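Local coordinates for protein STE5 (Saccharomyces cerevisiae, PDB 3FZE) that acts as a pheromone-response scaffold whose minimal scaffold domain cocatalyses phosphorylation of the MAP kinase Fus3 by Ste7, at residues D18-T29 with F51-R61. Residues are numbered along the deposited sequence; the frame is centred on the assembly and turned at random.
Sequences DNLAIILQIDFT and FARLQFCFVDR
Asn19 ND2 donates to Arg53 O at 2.9 Å, above the carbonyl plane, while Gln55 NE2 grips the same oxygen from the opposite face; side-chain amides here supplement a parallel backbone ladder. At the other end Gln25, extended with CG anti to its backbone N (chi1 174°), sends NE2 to Asp60 O in a nearly straight bond of 2.9 Å; Ser117 and Ile127 hold its OE1. Six backbone bonds form the ladder, from Gln55 N to Leu20 O through to Ile26 N to Val59 O. Leu20 CG lies over one face of the Phe51 ring, 4.1 Å from its centroid, and Leu24 CD1 meets Phe58 CE1 at 3.7 Å, the two side chains lying alongside each other.

Arg61 and Asp27 form a salt bridge, planes 82° apart, whose hydrogen bonds from NH1 to OD1 and OD2 are both weak. Thr29 N bonds to OD1, making an Asx turn, and Thr29 OG1 adds a second bond at 2.6 Å. With an alanine at Asp27 the carboxylate is gone, and Arg61 would probably lack its charge partner and Thr29 its acceptor.

Helix 35-50 makes the beta-alpha-beta crossover between these adjacent strands of the vWA-like sheet, packing on Leu24, Leu54 and Phe58; strand 111-117 runs parallel beside 19-26, and 65-68 antiparallel beside 55-60.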
# COMPACT_ATOMS: atom_id res chain seq x y z
N ASP A 18 -8.05 3.20 -13.15
CA ASP A 18 -8.83 4.42 -12.92
C ASP A 18 -8.59 4.99 -11.53
O ASP A 18 -8.84 6.17 -11.26
CB ASP A 18 -10.32 4.11 -13.07
CG ASP A 18 -10.68 3.65 -14.47
OD1 ASP A 18 -10.33 4.36 -15.44
OD2 ASP A 18 -11.31 2.57 -14.60
N ASN A 19 -8.12 4.11 -10.64
CA ASN A 19 -7.91 4.44 -9.23
C ASN A 19 -7.01 3.40 -8.58
O ASN A 19 -6.82 2.30 -9.12
CB ASN A 19 -9.26 4.53 -8.49
CG ASN A 19 -9.16 5.30 -7.19
OD1 ASN A 19 -8.23 6.08 -6.99
ND2 ASN A 19 -10.14 5.11 -6.30
N LEU A 20 -6.45 3.74 -7.42
CA LEU A 20 -5.65 2.81 -6.65
C LEU A 20 -6.17 2.71 -5.24
O LEU A 20 -6.69 3.69 -4.68
CB LEU A 20 -4.20 3.27 -6.56
CG LEU A 20 -3.43 3.43 -7.86
CD1 LEU A 20 -2.03 3.95 -7.56
CD2 LEU A 20 -3.35 2.10 -8.60
N ALA A 21 -5.98 1.54 -4.65
CA ALA A 21 -6.12 1.34 -3.21
C ALA A 21 -4.75 0.94 -2.70
O ALA A 21 -4.19 -0.07 -3.14
CB ALA A 21 -7.12 0.25 -2.92
N ILE A 22 -4.21 1.74 -1.78
CA ILE A 22 -2.89 1.50 -1.21
C ILE A 22 -3.02 0.88 0.17
O ILE A 22 -3.55 1.50 1.09
CB ILE A 22 -2.09 2.82 -1.08
CG1 ILE A 22 -2.19 3.66 -2.37
CG2 ILE A 22 -0.64 2.53 -0.75
CD1 ILE A 22 -1.44 3.08 -3.56
N ILE A 23 -2.54 -0.35 0.33
CA ILE A 23 -2.61 -1.02 1.63
C ILE A 23 -1.19 -1.15 2.18
O ILE A 23 -0.34 -1.80 1.58
CB ILE A 23 -3.30 -2.40 1.51
CG1 ILE A 23 -4.62 -2.25 0.75
CG2 ILE A 23 -3.53 -2.99 2.88
CD1 ILE A 23 -4.98 -3.43 -0.15
N LEU A 24 -0.95 -0.50 3.32
CA LEU A 24 0.38 -0.42 3.91
C LEU A 24 0.38 -1.02 5.31
O LEU A 24 -0.35 -0.57 6.19
CB LEU A 24 0.86 1.04 3.99
CG LEU A 24 0.89 1.82 2.67
CD1 LEU A 24 1.44 3.22 2.94
CD2 LEU A 24 1.72 1.12 1.60
N GLN A 25 1.17 -2.07 5.49
CA GLN A 25 1.30 -2.70 6.79
C GLN A 25 2.65 -2.31 7.36
O GLN A 25 3.69 -2.61 6.76
CB GLN A 25 1.20 -4.20 6.64
CG GLN A 25 1.46 -4.94 7.92
CD GLN A 25 1.13 -6.41 7.80
OE1 GLN A 25 1.45 -7.03 6.79
NE2 GLN A 25 0.48 -6.97 8.81
N ILE A 26 2.63 -1.61 8.49
CA ILE A 26 3.87 -1.09 9.06
C ILE A 26 4.18 -1.63 10.46
O ILE A 26 3.39 -1.48 11.39
CB ILE A 26 3.88 0.46 9.10
CG1 ILE A 26 3.49 1.03 7.73
CG2 ILE A 26 5.26 0.95 9.53
CD1 ILE A 26 3.34 2.55 7.70
N ASP A 27 5.34 -2.27 10.57
CA ASP A 27 5.96 -2.58 11.85
C ASP A 27 6.87 -1.40 12.16
O ASP A 27 7.90 -1.21 11.52
CB ASP A 27 6.77 -3.88 11.75
CG ASP A 27 7.49 -4.23 13.04
OD1 ASP A 27 7.67 -3.34 13.88
OD2 ASP A 27 7.88 -5.41 13.20
N PHE A 28 6.45 -0.58 13.12
CA PHE A 28 7.15 0.67 13.41
C PHE A 28 8.51 0.46 14.06
O PHE A 28 9.38 1.32 13.99
CB PHE A 28 6.27 1.57 14.28
CG PHE A 28 5.02 2.01 13.61
CD1 PHE A 28 5.01 3.13 12.79
CD2 PHE A 28 3.84 1.30 13.78
CE1 PHE A 28 3.85 3.54 12.17
CE2 PHE A 28 2.68 1.71 13.16
CZ PHE A 28 2.69 2.83 12.36
N THR A 29 8.68 -0.69 14.70
CA THR A 29 9.93 -0.99 15.40
C THR A 29 11.09 -1.26 14.44
O THR A 29 12.25 -1.15 14.81
CB THR A 29 9.77 -2.19 16.36
OG1 THR A 29 9.66 -3.41 15.61
CG2 THR A 29 8.54 -2.02 17.25
N PHE A 51 -4.88 10.67 -8.78
CA PHE A 51 -6.01 9.87 -8.33
C PHE A 51 -6.73 10.57 -7.18
O PHE A 51 -6.44 10.32 -6.02
CB PHE A 51 -5.52 8.49 -7.84
CG PHE A 51 -4.81 7.68 -8.90
CD1 PHE A 51 -5.52 7.13 -9.96
CD2 PHE A 51 -3.44 7.47 -8.83
CE1 PHE A 51 -4.88 6.39 -10.94
CE2 PHE A 51 -2.79 6.71 -9.81
CZ PHE A 51 -3.50 6.17 -10.86
N ALA A 52 -7.67 11.46 -7.50
CA ALA A 52 -8.37 12.21 -6.46
C ALA A 52 -9.12 11.29 -5.49
O ALA A 52 -9.27 11.60 -4.30
CB ALA A 52 -9.34 13.21 -7.09
N ARG A 53 -9.59 10.16 -5.99
CA ARG A 53 -10.35 9.21 -5.17
C ARG A 53 -9.45 8.12 -4.57
O ARG A 53 -9.92 7.06 -4.15
CB ARG A 53 -11.50 8.61 -5.99
CG ARG A 53 -12.42 9.71 -6.53
CD ARG A 53 -13.51 9.17 -7.42
NE ARG A 53 -12.94 8.70 -8.66
CZ ARG A 53 -12.69 7.42 -8.92
NH1 ARG A 53 -13.01 6.50 -8.03
NH2 ARG A 53 -12.14 7.08 -10.08
N LEU A 54 -8.15 8.39 -4.52
CA LEU A 54 -7.20 7.46 -3.92
C LEU A 54 -7.68 6.90 -2.57
O LEU A 54 -8.05 7.66 -1.68
CB LEU A 54 -5.86 8.17 -3.69
CG LEU A 54 -4.69 7.30 -3.26
CD1 LEU A 54 -4.37 6.22 -4.29
CD2 LEU A 54 -3.47 8.19 -2.99
N GLN A 55 -7.64 5.57 -2.43
CA GLN A 55 -8.02 4.89 -1.20
C GLN A 55 -6.79 4.31 -0.52
O GLN A 55 -5.80 3.99 -1.19
CB GLN A 55 -8.99 3.75 -1.49
CG GLN A 55 -10.25 4.18 -2.23
CD GLN A 55 -11.14 5.00 -1.33
OE1 GLN A 55 -11.60 4.52 -0.30
NE2 GLN A 55 -11.38 6.25 -1.71
N PHE A 56 -6.85 4.18 0.80
CA PHE A 56 -5.74 3.61 1.54
C PHE A 56 -6.26 2.76 2.69
O PHE A 56 -7.42 2.87 3.09
CB PHE A 56 -4.85 4.71 2.13
CG PHE A 56 -5.44 5.39 3.33
CD1 PHE A 56 -5.08 4.99 4.61
CD2 PHE A 56 -6.40 6.38 3.18
CE1 PHE A 56 -5.64 5.60 5.73
CE2 PHE A 56 -6.97 7.00 4.29
CZ PHE A 56 -6.59 6.60 5.57
N CYS A 57 -5.38 1.93 3.21
CA CYS A 57 -5.63 1.22 4.45
C CYS A 57 -4.29 0.98 5.12
O CYS A 57 -3.36 0.50 4.49
CB CYS A 57 -6.32 -0.11 4.15
SG CYS A 57 -6.76 -1.03 5.64
N PHE A 58 -4.19 1.36 6.40
CA PHE A 58 -3.02 1.09 7.21
C PHE A 58 -3.30 -0.08 8.14
O PHE A 58 -4.35 -0.14 8.77
CB PHE A 58 -2.66 2.31 8.06
CG PHE A 58 -1.95 3.39 7.30
CD1 PHE A 58 -0.61 3.24 6.94
CD2 PHE A 58 -2.60 4.57 6.98
CE1 PHE A 58 0.05 4.25 6.24
CE2 PHE A 58 -1.94 5.58 6.28
CZ PHE A 58 -0.62 5.41 5.91
N VAL A 59 -2.34 -1.01 8.22
CA VAL A 59 -2.48 -2.23 9.02
C VAL A 59 -1.25 -2.39 9.90
O VAL A 59 -0.13 -2.17 9.44
CB VAL A 59 -2.63 -3.46 8.12
CG1 VAL A 59 -2.81 -4.74 8.96
CG2 VAL A 59 -3.80 -3.27 7.17
N ASP A 60 -1.44 -2.77 11.16
CA ASP A 60 -0.29 -2.98 12.04
C ASP A 60 0.34 -4.36 11.85
O ASP A 60 -0.14 -5.18 11.07
CB ASP A 60 -0.59 -2.63 13.51
CG ASP A 60 -1.43 -3.67 14.26
OD1 ASP A 60 -1.58 -4.81 13.78
OD2 ASP A 60 -1.92 -3.33 15.36
N ARG A 61 1.43 -4.61 12.56
CA ARG A 61 2.19 -5.84 12.36
C ARG A 61 1.45 -7.10 12.78
O ARG A 61 1.84 -8.20 12.41
CB ARG A 61 3.56 -5.76 13.03
CG ARG A 61 3.52 -5.66 14.53
CD ARG A 61 4.93 -5.45 15.06
NE ARG A 61 4.98 -5.46 16.52
CZ ARG A 61 6.10 -5.35 17.22
NH1 ARG A 61 7.27 -5.22 16.61
NH2 ARG A 61 6.05 -5.37 18.55
O HOH W 1 -8.87 8.56 -8.35
O HOH W 2 2.73 -2.37 13.84